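Local coordinates for mandalate racemase/muconate lactonizing enzyme (Unidentified, PDB 4E4U), which is of unproven function but belongs to the mandelate racemase/muconate lactonizing branch of the enolase superfamily, whose members typically abstract a proton alpha to a substrate carboxylate, at residues Ile54-Val57 / Phe58-Leu62; Arg72-Arg75 / Gln76-Ser80; Pro170-Ala173 / Tyr174-His177; Pro238-Glu241 / Glu242-Ala245; Arg260-Thr263 / Lys264-His268. One frame throughout, in Å; residues are numbered along the deposited sequence.

Contact 1: Ile54-Val57 / Phe58-Leu62; sequences IDDV and FERHL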
loop_
_atom_site.group_PDB
_atom_site.type_symbol
_atom_site.label_atom_id
_atom_site.label_comp_id
_atom_site.label_asym_id
_atom_site.label_seq_id
_atom_site.Cartn_x
_atom_site.Cartn_y
_atom_site.Cartn_z
ATOM N N ILE A 54 -5.865 41.244 -15.203
ATOM C CA ILE A 54 -6.406 40.746 -16.460
ATOM C C ILE A 54 -5.680 41.375 -17.650
ATOM O O ILE A 54 -5.327 40.678 -18.610
ATOM C CB ILE A 54 -7.918 40.995 -16.546
ATOM C CG1 ILE A 54 -8.646 40.151 -15.494
ATOM C CG2 ILE A 54 -8.446 40.671 -17.932
ATOM C CD1 ILE A 54 -10.042 40.654 -15.175
ATOM N N ASP A 55 -5.423 42.679 -17.578
ATOM C CA ASP A 55 -4.662 43.357 -18.627
ATOM C C ASP A 55 -3.288 42.702 -18.797
ATOM O O ASP A 55 -2.826 42.480 -19.918
ATOM C CB ASP A 55 -4.477 44.843 -18.297
ATOM C CG ASP A 55 -5.705 45.677 -18.601
ATOM O OD1 ASP A 55 -6.623 45.183 -19.286
ATOM O OD2 ASP A 55 -5.735 46.843 -18.157
ATOM N N ASP A 56 -2.641 42.390 -17.681
ATOM C CA ASP A 56 -1.305 41.819 -17.717
ATOM C C ASP A 56 -1.291 40.447 -18.390
ATOM O O ASP A 56 -0.458 40.178 -19.259
ATOM C CB ASP A 56 -0.746 41.722 -16.299
ATOM C CG ASP A 56 0.718 41.343 -16.276
ATOM O OD1 ASP A 56 1.555 42.225 -16.569
ATOM O OD2 ASP A 56 1.034 40.176 -15.962
ATOM N N VAL A 57 -2.219 39.582 -17.995
ATOM C CA VAL A 57 -2.285 38.238 -18.559
ATOM C C VAL A 57 -2.588 38.311 -20.053
ATOM O O VAL A 57 -1.975 37.619 -20.863
ATOM C CB VAL A 57 -3.358 37.394 -17.850
ATOM C CG1 VAL A 57 -3.477 36.012 -18.492
ATOM C CG2 VAL A 57 -3.036 37.269 -16.358
ATOM N N PHE A 58 -3.548 39.154 -20.412
ATOM C CA PHE A 58 -3.929 39.306 -21.807
ATOM C C PHE A 58 -2.756 39.772 -22.666
ATOM O O PHE A 58 -2.455 39.184 -23.711
ATOM C CB PHE A 58 -5.090 40.288 -21.938
ATOM C CG PHE A 58 -5.433 40.610 -23.357
ATOM C CD1 PHE A 58 -6.115 39.686 -24.136
ATOM C CD2 PHE A 58 -5.065 41.822 -23.921
ATOM C CE1 PHE A 58 -6.423 39.963 -25.455
ATOM C CE2 PHE A 58 -5.373 42.109 -25.244
ATOM C CZ PHE A 58 -6.056 41.180 -26.009
ATOM N N GLU A 59 -2.078 40.821 -22.218
ATOM C CA GLU A 59 -0.966 41.370 -22.984
ATOM C C GLU A 59 0.153 40.347 -23.185
ATOM O O GLU A 59 0.680 40.216 -24.291
ATOM C CB GLU A 59 -0.422 42.627 -22.303
ATOM C CG GLU A 59 -1.371 43.808 -22.364
ATOM C CD GLU A 59 -0.998 44.910 -21.388
ATOM O OE1 GLU A 59 0.019 44.762 -20.676
ATOM O OE2 GLU A 59 -1.733 45.917 -21.328
ATOM N N ARG A 60 0.503 39.617 -22.129
ATOM C CA ARG A 60 1.627 38.690 -22.201
ATOM C C ARG A 60 1.303 37.414 -22.950
ATOM O O ARG A 60 2.162 36.879 -23.647
ATOM C CB ARG A 60 2.137 38.325 -20.798
ATOM C CG ARG A 60 2.714 39.490 -20.042
ATOM C CD ARG A 60 3.165 39.080 -18.648
ATOM N NE ARG A 60 3.352 40.287 -17.860
ATOM C CZ ARG A 60 4.422 41.067 -17.937
ATOM N NH1 ARG A 60 5.436 40.739 -18.734
ATOM N NH2 ARG A 60 4.486 42.168 -17.203
ATOM N N HIS A 61 0.076 36.916 -22.804
ATOM C CA HIS A 61 -0.200 35.531 -23.177
ATOM C C HIS A 61 -1.273 35.326 -24.244
ATOM O O HIS A 61 -1.459 34.201 -24.691
ATOM C CB HIS A 61 -0.541 34.696 -21.928
ATOM C CG HIS A 61 0.494 34.775 -20.854
ATOM N ND1 HIS A 61 1.804 34.385 -21.034
ATOM C CD2 HIS A 61 0.406 35.203 -19.562
ATOM C CE1 HIS A 61 2.477 34.569 -19.921
ATOM N NE2 HIS A 61 1.661 35.061 -19.008
ATOM N N LEU A 62 -1.978 36.383 -24.659
ATOM C CA LEU A 62 -3.066 36.200 -25.631
ATOM C C LEU A 62 -3.096 37.231 -26.760
ATOM O O LEU A 62 -3.461 36.899 -27.886
ATOM C CB LEU A 62 -4.434 36.151 -24.940
ATOM C CG LEU A 62 -5.636 35.813 -25.836
ATOM C CD1 LEU A 62 -5.410 34.507 -26.612
ATOM C CD2 LEU A 62 -6.911 35.736 -25.015
HETATM O O HOH W 1 1.956 43.183 -19.637
#

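Contact 2: Arg72-Arg75 / Gln76-Ser80; sequences RLFR and QAYSS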
loop_
_atom_site.group_PDB
_atom_site.type_symbol
_atom_site.label_atom_id
_atom_site.label_comp_id
_atom_site.label_asym_id
_atom_site.label_seq_id
_atom_site.Cartn_x
_atom_site.Cartn_y
_atom_site.Cartn_z
ATOM N N ARG A 72 -2.109 26.217 -26.192
ATOM C CA ARG A 72 -1.039 27.197 -26.081
ATOM C C ARG A 72 -1.368 28.215 -24.996
ATOM O O ARG A 72 -0.541 28.497 -24.119
ATOM C CB ARG A 72 -0.853 27.908 -27.424
ATOM C CG ARG A 72 0.212 28.996 -27.438
ATOM C CD ARG A 72 -0.172 30.116 -28.428
ATOM N NE ARG A 72 -1.333 30.850 -27.924
ATOM C CZ ARG A 72 -1.267 31.800 -26.996
ATOM N NH1 ARG A 72 -0.090 32.166 -26.493
ATOM N NH2 ARG A 72 -2.375 32.396 -26.579
ATOM N N LEU A 73 -2.567 28.782 -25.064
ATOM C CA LEU A 73 -2.985 29.766 -24.073
ATOM C C LEU A 73 -2.885 29.224 -22.652
ATOM O O LEU A 73 -2.312 29.872 -21.766
ATOM C CB LEU A 73 -4.408 30.237 -24.361
ATOM C CG LEU A 73 -5.052 31.152 -23.319
ATOM C CD1 LEU A 73 -4.209 32.409 -23.077
ATOM C CD2 LEU A 73 -6.472 31.503 -23.749
ATOM N N PHE A 74 -3.442 28.038 -22.424
ATOM C CA PHE A 74 -3.381 27.449 -21.098
ATOM C C PHE A 74 -1.929 27.259 -20.644
ATOM O O PHE A 74 -1.567 27.647 -19.529
ATOM C CB PHE A 74 -4.143 26.123 -21.017
ATOM C CG PHE A 74 -4.050 25.485 -19.661
ATOM C CD1 PHE A 74 -4.952 25.820 -18.662
ATOM C CD2 PHE A 74 -3.013 24.610 -19.362
ATOM C CE1 PHE A 74 -4.848 25.263 -17.395
ATOM C CE2 PHE A 74 -2.898 24.057 -18.103
ATOM C CZ PHE A 74 -3.807 24.382 -17.117
ATOM N N ARG A 75 -1.101 26.659 -21.499
ATOM C CA ARG A 75 0.282 26.387 -21.110
ATOM C C ARG A 75 1.047 27.671 -20.813
ATOM O O ARG A 75 1.836 27.714 -19.867
ATOM C CB ARG A 75 1.028 25.566 -22.171
ATOM C CG ARG A 75 0.521 24.133 -22.371
ATOM C CD ARG A 75 0.479 23.308 -21.089
ATOM N NE ARG A 75 1.752 23.284 -20.381
ATOM C CZ ARG A 75 1.968 22.585 -19.271
ATOM N NH1 ARG A 75 1.003 21.823 -18.770
ATOM N NH2 ARG A 75 3.153 22.637 -18.668
ATOM N N GLN A 76 0.835 28.712 -21.614
ATOM C CA GLN A 76 1.542 29.967 -21.369
ATOM C C GLN A 76 1.120 30.582 -20.037
ATOM O O GLN A 76 1.957 31.041 -19.263
ATOM C CB GLN A 76 1.314 30.977 -22.503
ATOM C CG GLN A 76 1.775 30.519 -23.883
ATOM C CD GLN A 76 3.256 30.202 -23.964
ATOM O OE1 GLN A 76 4.095 30.905 -23.395
ATOM N NE2 GLN A 76 3.589 29.152 -24.712
ATOM N N ALA A 77 -0.180 30.600 -19.775
ATOM C CA ALA A 77 -0.680 31.172 -18.528
ATOM C C ALA A 77 -0.225 30.362 -17.318
ATOM O O ALA A 77 0.223 30.913 -16.314
ATOM C CB ALA A 77 -2.201 31.269 -18.564
ATOM N N TYR A 78 -0.361 29.041 -17.424
ATOM C CA TYR A 78 0.026 28.111 -16.371
ATOM C C TYR A 78 1.506 28.223 -16.012
ATOM O O TYR A 78 1.892 27.974 -14.876
ATOM C CB TYR A 78 -0.318 26.685 -16.834
ATOM C CG TYR A 78 -0.052 25.582 -15.836
ATOM C CD1 TYR A 78 -0.816 25.457 -14.686
ATOM C CD2 TYR A 78 0.944 24.643 -16.063
ATOM C CE1 TYR A 78 -0.596 24.438 -13.789
ATOM C CE2 TYR A 78 1.182 23.620 -15.164
ATOM C CZ TYR A 78 0.409 23.523 -14.023
ATOM O OH TYR A 78 0.617 22.512 -13.110
ATOM N N SER A 79 2.324 28.605 -16.989
ATOM C CA SER A 79 3.778 28.637 -16.824
ATOM C C SER A 79 4.317 30.018 -16.459
ATOM O O SER A 79 5.496 30.159 -16.116
ATOM C CB SER A 79 4.440 28.172 -18.121
ATOM O OG SER A 79 4.032 26.845 -18.428
ATOM N N SER A 80 3.446 31.025 -16.539
ATOM C CA SER A 80 3.813 32.436 -16.433
ATOM C C SER A 80 4.744 32.751 -15.263
ATOM O O SER A 80 4.434 32.443 -14.112
ATOM C CB SER A 80 2.539 33.281 -16.321
ATOM O OG SER A 80 2.819 34.669 -16.400
#

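Contact 3: Pro170-Ala173 / Tyr174-His177; sequences PYTA and YSGH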
loop_
_atom_site.group_PDB
_atom_site.type_symbol
_atom_site.label_atom_id
_atom_site.label_comp_id
_atom_site.label_asym_id
_atom_site.label_seq_id
_atom_site.Cartn_x
_atom_site.Cartn_y
_atom_site.Cartn_z
ATOM N N PRO A 170 -21.046 29.090 10.352
ATOM C CA PRO A 170 -20.025 29.861 9.638
ATOM C C PRO A 170 -18.832 29.029 9.187
ATOM O O PRO A 170 -18.400 28.081 9.861
ATOM C CB PRO A 170 -19.553 30.868 10.690
ATOM C CG PRO A 170 -20.718 31.011 11.625
ATOM C CD PRO A 170 -21.292 29.622 11.703
ATOM N N TYR A 171 -18.311 29.392 8.022
ATOM C CA TYR A 171 -17.005 28.931 7.585
ATOM C C TYR A 171 -16.051 30.101 7.772
ATOM O O TYR A 171 -16.346 31.222 7.358
ATOM C CB TYR A 171 -17.039 28.458 6.129
ATOM C CG TYR A 171 -17.843 29.320 5.179
ATOM C CD1 TYR A 171 -19.214 29.140 5.038
ATOM C CD2 TYR A 171 -17.226 30.275 4.382
ATOM C CE1 TYR A 171 -19.949 29.906 4.156
ATOM C CE2 TYR A 171 -17.952 31.045 3.497
ATOM C CZ TYR A 171 -19.317 30.856 3.387
ATOM O OH TYR A 171 -20.058 31.614 2.509
ATOM N N THR A 172 -14.922 29.854 8.424
ATOM C CA THR A 172 -14.064 30.949 8.858
ATOM C C THR A 172 -12.641 30.743 8.387
ATOM O O THR A 172 -12.291 29.676 7.876
ATOM C CB THR A 172 -14.023 31.090 10.398
ATOM O OG1 THR A 172 -13.064 30.173 10.941
ATOM C CG2 THR A 172 -15.399 30.852 11.021
ATOM N N ALA A 173 -11.813 31.763 8.597
ATOM C CA ALA A 173 -10.399 31.704 8.261
ATOM C C ALA A 173 -9.660 30.608 9.023
ATOM O O ALA A 173 -8.561 30.238 8.638
ATOM C CB ALA A 173 -9.735 33.054 8.515
ATOM N N TYR A 174 -10.263 30.092 10.094
ATOM C CA TYR A 174 -9.618 29.084 10.936
ATOM C C TYR A 174 -10.229 27.703 10.771
ATOM O O TYR A 174 -9.819 26.758 11.445
ATOM C CB TYR A 174 -9.651 29.524 12.408
ATOM C CG TYR A 174 -9.010 30.881 12.572
ATOM C CD1 TYR A 174 -7.631 31.012 12.661
ATOM C CD2 TYR A 174 -9.783 32.035 12.597
ATOM C CE1 TYR A 174 -7.036 32.259 12.774
ATOM C CE2 TYR A 174 -9.199 33.288 12.715
ATOM C CZ TYR A 174 -7.829 33.397 12.812
ATOM O OH TYR A 174 -7.241 34.638 12.925
ATOM N N SER A 175 -11.197 27.574 9.869
ATOM C CA SER A 175 -11.718 26.258 9.524
ATOM C C SER A 175 -10.565 25.394 8.987
ATOM O O SER A 175 -9.608 25.929 8.412
ATOM C CB SER A 175 -12.852 26.388 8.502
ATOM O OG SER A 175 -13.978 27.021 9.091
ATOM N N GLY A 176 -10.613 24.078 9.177
ATOM C CA GLY A 176 -11.741 23.368 9.755
ATOM C C GLY A 176 -11.851 23.431 11.266
ATOM O O GLY A 176 -10.857 23.610 11.975
ATOM N N HIS A 177 -13.077 23.271 11.754
ATOM C CA HIS A 177 -13.339 23.220 13.185
ATOM C C HIS A 177 -14.290 22.058 13.495
ATOM O O HIS A 177 -14.680 21.299 12.600
ATOM C CB HIS A 177 -13.867 24.564 13.699
ATOM C CG HIS A 177 -15.085 25.047 12.976
ATOM N ND1 HIS A 177 -15.045 26.065 12.051
ATOM C CD2 HIS A 177 -16.372 24.634 13.032
ATOM C CE1 HIS A 177 -16.263 26.273 11.577
ATOM N NE2 HIS A 177 -17.085 25.415 12.156
HETATM O O HOH W 2 -19.708 26.229 11.476
HETATM O O HOH W 3 -13.703 28.420 12.923
#

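Contact 4: Pro238-Glu241 / Glu242-Ala245; sequences PGQE and EAIA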
loop_
_atom_site.group_PDB
_atom_site.type_symbol
_atom_site.label_atom_id
_atom_site.label_comp_id
_atom_site.label_asym_id
_atom_site.label_seq_id
_atom_site.Cartn_x
_atom_site.Cartn_y
_atom_site.Cartn_z
ATOM N N PRO A 238 -10.349 22.741 1.213
ATOM C CA PRO A 238 -9.637 22.207 0.048
ATOM C C PRO A 238 -8.133 22.170 0.298
ATOM O O PRO A 238 -7.635 22.815 1.230
ATOM C CB PRO A 238 -9.957 23.229 -1.049
ATOM C CG PRO A 238 -10.207 24.516 -0.299
ATOM C CD PRO A 238 -10.888 24.092 0.972
ATOM N N GLY A 239 -7.410 21.420 -0.528
ATOM C CA GLY A 239 -5.957 21.421 -0.450
ATOM C C GLY A 239 -5.328 20.265 0.298
ATOM O O GLY A 239 -4.113 20.231 0.472
ATOM N N GLN A 240 -6.142 19.315 0.747
ATOM C CA GLN A 240 -5.626 18.174 1.489
ATOM C C GLN A 240 -6.475 16.965 1.105
ATOM O O GLN A 240 -7.565 16.748 1.640
ATOM C CB GLN A 240 -5.669 18.459 3.001
ATOM C CG GLN A 240 -4.459 17.956 3.792
ATOM C CD GLN A 240 -4.409 16.445 3.899
ATOM O OE1 GLN A 240 -5.052 15.731 3.128
ATOM N NE2 GLN A 240 -3.635 15.948 4.851
ATOM N N GLU A 241 -5.975 16.186 0.151
ATOM C CA GLU A 241 -6.773 15.142 -0.479
ATOM C C GLU A 241 -6.963 13.925 0.418
ATOM O O GLU A 241 -7.990 13.253 0.361
ATOM C CB GLU A 241 -6.180 14.739 -1.837
ATOM C CG GLU A 241 -6.090 15.887 -2.848
ATOM C CD GLU A 241 -4.962 16.863 -2.560
ATOM O OE1 GLU A 241 -3.953 16.459 -1.935
ATOM O OE2 GLU A 241 -5.074 18.037 -2.971
ATOM N N GLU A 242 -5.984 13.648 1.267
ATOM C CA GLU A 242 -6.103 12.518 2.175
ATOM C C GLU A 242 -7.186 12.773 3.223
ATOM O O GLU A 242 -7.924 11.860 3.601
ATOM C CB GLU A 242 -4.751 12.224 2.821
ATOM C CG GLU A 242 -3.722 11.623 1.831
ATOM C CD GLU A 242 -3.334 12.560 0.676
ATOM O OE1 GLU A 242 -3.252 13.792 0.895
ATOM O OE2 GLU A 242 -3.111 12.073 -0.460
ATOM N N ALA A 243 -7.314 14.022 3.658
ATOM C CA ALA A 243 -8.300 14.377 4.671
ATOM C C ALA A 243 -9.717 14.240 4.136
ATOM O O ALA A 243 -10.585 13.685 4.804
ATOM C CB ALA A 243 -8.051 15.782 5.173
ATOM N N ILE A 244 -9.964 14.723 2.923
ATOM C CA ILE A 244 -11.299 14.584 2.365
ATOM C C ILE A 244 -11.600 13.113 2.038
ATOM O O ILE A 244 -12.728 12.643 2.235
ATOM C CB ILE A 244 -11.531 15.547 1.176
ATOM C CG1 ILE A 244 -13.013 15.608 0.808
ATOM C CG2 ILE A 244 -10.678 15.182 -0.037
ATOM C CD1 ILE A 244 -13.333 16.734 -0.143
ATOM N N ALA A 245 -10.584 12.364 1.618
ATOM C CA ALA A 245 -10.767 10.930 1.375
ATOM C C ALA A 245 -11.117 10.163 2.652
ATOM O O ALA A 245 -11.840 9.171 2.600
ATOM C CB ALA A 245 -9.547 10.324 0.710
#

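Contact 5: Arg260-Thr263 / Lys264-His268; sequences RLTT and KYEFH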
loop_
_atom_site.group_PDB
_atom_site.type_symbol
_atom_site.label_atom_id
_atom_site.label_comp_id
_atom_site.label_asym_id
_atom_site.label_seq_id
_atom_site.Cartn_x
_atom_site.Cartn_y
_atom_site.Cartn_z
ATOM N N ARG A 260 -13.333 24.968 -5.379
ATOM C CA ARG A 260 -12.135 25.718 -5.010
ATOM C C ARG A 260 -10.856 25.071 -5.521
ATOM O O ARG A 260 -9.761 25.464 -5.118
ATOM C CB ARG A 260 -12.072 25.925 -3.497
ATOM C CG ARG A 260 -13.134 26.884 -3.008
ATOM C CD ARG A 260 -13.001 27.144 -1.543
ATOM N NE ARG A 260 -13.662 26.132 -0.734
ATOM C CZ ARG A 260 -13.595 26.084 0.591
ATOM N NH1 ARG A 260 -12.795 26.922 1.253
ATOM N NH2 ARG A 260 -14.303 25.177 1.249
ATOM N N LEU A 261 -10.994 24.094 -6.417
ATOM C CA LEU A 261 -9.840 23.445 -7.046
ATOM C C LEU A 261 -9.667 23.960 -8.468
ATOM O O LEU A 261 -10.601 24.500 -9.066
ATOM C CB LEU A 261 -10.010 21.924 -7.048
ATOM C CG LEU A 261 -10.289 21.302 -5.676
ATOM C CD1 LEU A 261 -10.285 19.780 -5.796
ATOM C CD2 LEU A 261 -9.304 21.762 -4.612
ATOM N N THR A 262 -8.475 23.790 -9.013
ATOM C CA THR A 262 -8.201 24.277 -10.350
ATOM C C THR A 262 -7.188 23.383 -11.056
ATOM O O THR A 262 -6.266 22.861 -10.426
ATOM C CB THR A 262 -7.710 25.744 -10.328
ATOM O OG1 THR A 262 -7.540 26.202 -11.673
ATOM C CG2 THR A 262 -6.400 25.888 -9.540
ATOM N N THR A 263 -7.367 23.242 -12.370
ATOM C CA THR A 263 -6.571 22.396 -13.268
ATOM C C THR A 263 -6.768 20.897 -13.087
ATOM O O THR A 263 -7.133 20.407 -12.009
ATOM C CB THR A 263 -5.034 22.673 -13.239
ATOM O OG1 THR A 263 -4.409 21.968 -12.152
ATOM C CG2 THR A 263 -4.716 24.167 -13.187
ATOM N N LYS A 264 -6.479 20.168 -14.160
ATOM C CA LYS A 264 -6.531 18.717 -14.145
ATOM C C LYS A 264 -5.560 18.115 -13.130
ATOM O O LYS A 264 -5.799 17.027 -12.626
ATOM C CB LYS A 264 -6.236 18.178 -15.541
ATOM C CG LYS A 264 -4.867 18.581 -16.081
ATOM C CD LYS A 264 -4.808 18.361 -17.593
ATOM C CE LYS A 264 -3.560 18.963 -18.221
ATOM N NZ LYS A 264 -3.556 20.458 -18.123
ATOM N N TYR A 265 -4.474 18.817 -12.821
ATOM C CA TYR A 265 -3.487 18.285 -11.886
ATOM C C TYR A 265 -4.046 18.158 -10.468
ATOM O O TYR A 265 -3.771 17.188 -9.769
ATOM C CB TYR A 265 -2.225 19.144 -11.904
ATOM C CG TYR A 265 -1.622 19.250 -13.284
ATOM C CD1 TYR A 265 -0.986 18.159 -13.868
ATOM C CD2 TYR A 265 -1.692 20.435 -14.009
ATOM C CE1 TYR A 265 -0.434 18.249 -15.140
ATOM C CE2 TYR A 265 -1.142 20.530 -15.277
ATOM C CZ TYR A 265 -0.514 19.441 -15.832
ATOM O OH TYR A 265 0.027 19.546 -17.088
ATOM N N GLU A 266 -4.848 19.133 -10.050
ATOM C CA GLU A 266 -5.455 19.081 -8.724
ATOM C C GLU A 266 -6.565 18.044 -8.653
ATOM O O GLU A 266 -6.689 17.319 -7.667
ATOM C CB GLU A 266 -5.960 20.459 -8.291
ATOM C CG GLU A 266 -4.823 21.426 -8.054
ATOM C CD GLU A 266 -5.251 22.763 -7.463
ATOM O OE1 GLU A 266 -6.441 22.940 -7.105
ATOM O OE2 GLU A 266 -4.374 23.645 -7.351
ATOM N N PHE A 267 -7.382 17.965 -9.700
ATOM C CA PHE A 267 -8.424 16.953 -9.720
ATOM C C PHE A 267 -7.846 15.537 -9.801
ATOM O O PHE A 267 -8.414 14.613 -9.236
ATOM C CB PHE A 267 -9.455 17.232 -10.811
ATOM C CG PHE A 267 -10.399 18.343 -10.455
ATOM C CD1 PHE A 267 -11.525 18.082 -9.685
ATOM C CD2 PHE A 267 -10.136 19.657 -10.839
ATOM C CE1 PHE A 267 -12.394 19.102 -9.337
ATOM C CE2 PHE A 267 -11.003 20.687 -10.490
ATOM C CZ PHE A 267 -12.132 20.404 -9.735
ATOM N N HIS A 268 -6.729 15.365 -10.500
ATOM C CA HIS A 268 -6.034 14.085 -10.496
ATOM C C HIS A 268 -5.654 13.667 -9.074
ATOM O O HIS A 268 -5.924 12.544 -8.655
ATOM C CB HIS A 268 -4.792 14.160 -11.387
ATOM C CG HIS A 268 -3.921 12.945 -11.319
ATOM N ND1 HIS A 268 -4.330 11.700 -11.754
ATOM C CD2 HIS A 268 -2.657 12.787 -10.859
ATOM C CE1 HIS A 268 -3.344 10.834 -11.582
ATOM N NE2 HIS A 268 -2.327 11.466 -11.030
#

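Contact 1: Ile54-Val57 / Phe58-Leu62
Regular i to i+4 bonds carry the backbone from Ile54-Val57 into Phe58-Leu62, as in Phe58 N to Ile54 O at 3.0 Å and Glu59 N to Asp55 O at 2.9 Å. One turn apart on the outer flank of the helix, Asp56 and Arg60 form a salt bridge. Arg60 grips the carboxylate side-on: NE gives a bond to Asp56 OD2 at 3.0 Å, close to the guanidinium plane, while NH2 reaches the syn lone pair of Asp56 OD1, also at 3.0 Å. The two flat groups are turned 53° against each other, so the fork is skewed. With CG opposite the backbone N (chi1 -171°), Asp56 sends its carboxylate toward the following turn, where the extended Arg60 chain meets it. Water 1 lies above one face of the guanidinium and donates to both Asp56 OD1 and Glu59 OE1, the latter at 2.7 Å; a bridging donor of this kind probably eases the nearness of two acids. The pair is also anchored outside the helix, Asp56 OD2 by Gly46 N and Arg60 NH1 by Glu384 O, both of the second subunit. On another flank Val57 CG1 touches His61 CD2 at 4.1 Å, and His61 NE2 is tied to Ser80 OG. Branched Val57 suits packing on helix 88-109, and flat Phe58 lies against strands 3-12 and 22-30. This division of faces marks an amphipathic helix laid on the three-stranded sheet of the enolase-type N-terminal domain, its polar flank turned to a subunit interface.

Contact 2: Arg72-Arg75 / Gln76-Ser80
Tyr78 lies one turn beyond Phe74 and three residues beyond Arg75, and its side chain runs out beside both. Its CB sits over one face of the Phe74 ring, 3.9 Å from Phe74 CE2. Tyr78 CG follows at the same distance from Phe74 CE2, and Tyr78 CD1 comes 4.0 Å from Phe74 CZ. The two rings point the same way with planes only 17° apart, but with centroids 5.4 Å apart little of one lies over the other. Both have CG opposite the backbone N (chi1 178° for Phe74, -177° for Tyr78), which explains their running side by side. On the other edge of the tyrosine, CD2 stands over a face of the Arg75 guanidinium, 3.9 Å from Arg75 CZ, while CE2 lies 4.0 Å from Arg75 NH1. At the tip, the ring of Tyr78 meets that of Tyr265. This is an i to i+4 aromatic pair on helix 70-79 of the N-terminal domain, at the place where that domain packs against the barrel helix 263-272. Flat aromatic rings suit the place, since Tyr78 can lie against Phe74 and Tyr265 in near-parallel planes. Arg75 curls through two bends so that NE can bond Ala173 O of the second subunit. Arg75 O is taken up one turn on: Ser79 OG donates to it at 2.8 Å, whereas the Ser79 N bond to the same oxygen is weak. A turn earlier, Gln76 CG packs on Arg72 NH1 at 3.6 Å, the amide and guanidinium planes nearly parallel. Gln76 NE2 then bonds Glu392 O of the second subunit, and Arg72 NH2 bonds His61 O.

Contact 3: Pro170-Ala173 / Tyr174-His177
Thr172 and Ser175 hold each other through two bonds. Thr172 N points almost straight at Ser175 OG (3.1 Å, 175° at the hydrogen), and Ser175 N returns to Thr172 O, also at 3.1 Å, from well above the carbonyl plane. Inside this ring Thr172 OG1 accepts from Tyr174 N at 2.9 Å. The hydroxyl can do so because it stands between the backbone N and the carbonyl carbon (chi1 83°), folded back over its own main chain. The result is an ST turn nested in a type I beta turn, within the loop that follows strand 162-165 of the barrel. Small Ala173 fits the corner, its CB over one face of the Tyr174 ring. Farther out, His177 CE1 approaches Pro170 O at 3.3 Å in the plane of the imidazole. Water 2 joins Pro170 O to His177 NE2, and water 3 links Thr172 OG1 to His177 ND1, which donates weakly to the water. The peptide between Ser175 and Gly176 is cis, which probably helps turn the chain so that His177 comes back beside Pro170. Beyond these, Tyr171 and Ala173 make backbone bonds to Gly391, while Thr172 O receives Gln84 NE2 of the second subunit.

Contact 4: Pro238-Glu241 / Glu242-Ala245
Gln240 folds its side chain back to Ala243 as the N-cap of helix 241-249. A chi1 of -140°, away from the usual staggered values, combines with a bend at chi2 to bring OE1 within 2.9 Å of Ala243 N. The donor sits above the amide plane, not on a lone pair. The first helical backbone bond, Ile244 N to Gln240 O, is weak at 3.4 Å, and the side chain supplies the capping bond to Ala243 N, while NE2 is engaged by Val301 O of the third subunit. Glu241 and Glu242 both turn CG opposite their carbonyl carbons and then bend at chi2, and their OE1 atoms come 4.0 Å apart with the carboxylates 76° from coplanar. Glu241 O accepts from Ala245 N at 3.0 Å, and Ile244 CG2 rests 3.3 Å from the same oxygen; the branched side chain reaches on to strand 255-257. Glu241 N is buried without a partner in the model. Two acids in the first turn suit the positive end of the helix dipole, which probably offsets their mutual repulsion, and Lys269 of the second subunit, in a salt bridge with Glu241 OE2, should lower it further.

Contact 5: Arg260-Thr263 / Lys264-His268
Thr262 and Glu266 meet where the loop after strand 255-257 turns into helix 263-272. Thr262 N donates to Glu266 OE1 at 2.9 Å and 160°, reaching the oxygen from well above the carboxylate plane. The acid gets there because its chain stays extended beyond CG (chi2 -173°) and runs back along the loop. Next to it the packing is close: Leu261 CB touches Phe267 CZ at 3.7 Å, Leu261 CD1 lies over one ring face toward the rim, and, at the ring edge, the polar Thr263 O lies 3.3 Å from Phe267 CD2. A flat ring suits this spot, since it accepts a methyl on its face and a carbonyl at its rim, while Val286 and Ile295 press on it too. The bonds at the helix start are looser. Thr263 OG1 takes Tyr265 N at 3.2 Å in the manner of an ST turn, though weakly, and the bonds from Glu266 N and Phe267 N to Thr263 O are both weak. Thr263 OG1 is steadied by its own donation to Thr262 O at 2.7 Å, on a lone pair in the carbonyl plane. Leu261 and Glu266 are the partly exposed members, at the side where Arg85 of the second subunit forms a salt bridge with Glu266 OE2. One carboxylate thus serves loop and interface together, and the neighbouring arginine would probably stabilise its ionised form.

In the fold
Contacts 1 and 2 belong to the N-terminal domain, on successive helices that touch through His61; contacts 3, 4 and 5 belong to the barrel domain. Contact 2 meets contact 5 across the domain boundary, about 15 Å between centres, by aromatic packing and a weak Arg75 to Tyr265 bond. Contacts 4 and 5 share a barrel flank, Pro238 lying on Arg260 and Leu261. Contacts 2, 4 and 5 are buried, whereas contacts 1 and 3 are only partly so and hold ordered waters. Chemistry follows place: a salt bridge on a helix flank in contact 1, rings in contact 2, hydroxyl-backbone bonds in the loop of contact 3, and helix starts in contacts 4 and 5. All five adjoin the second subunit.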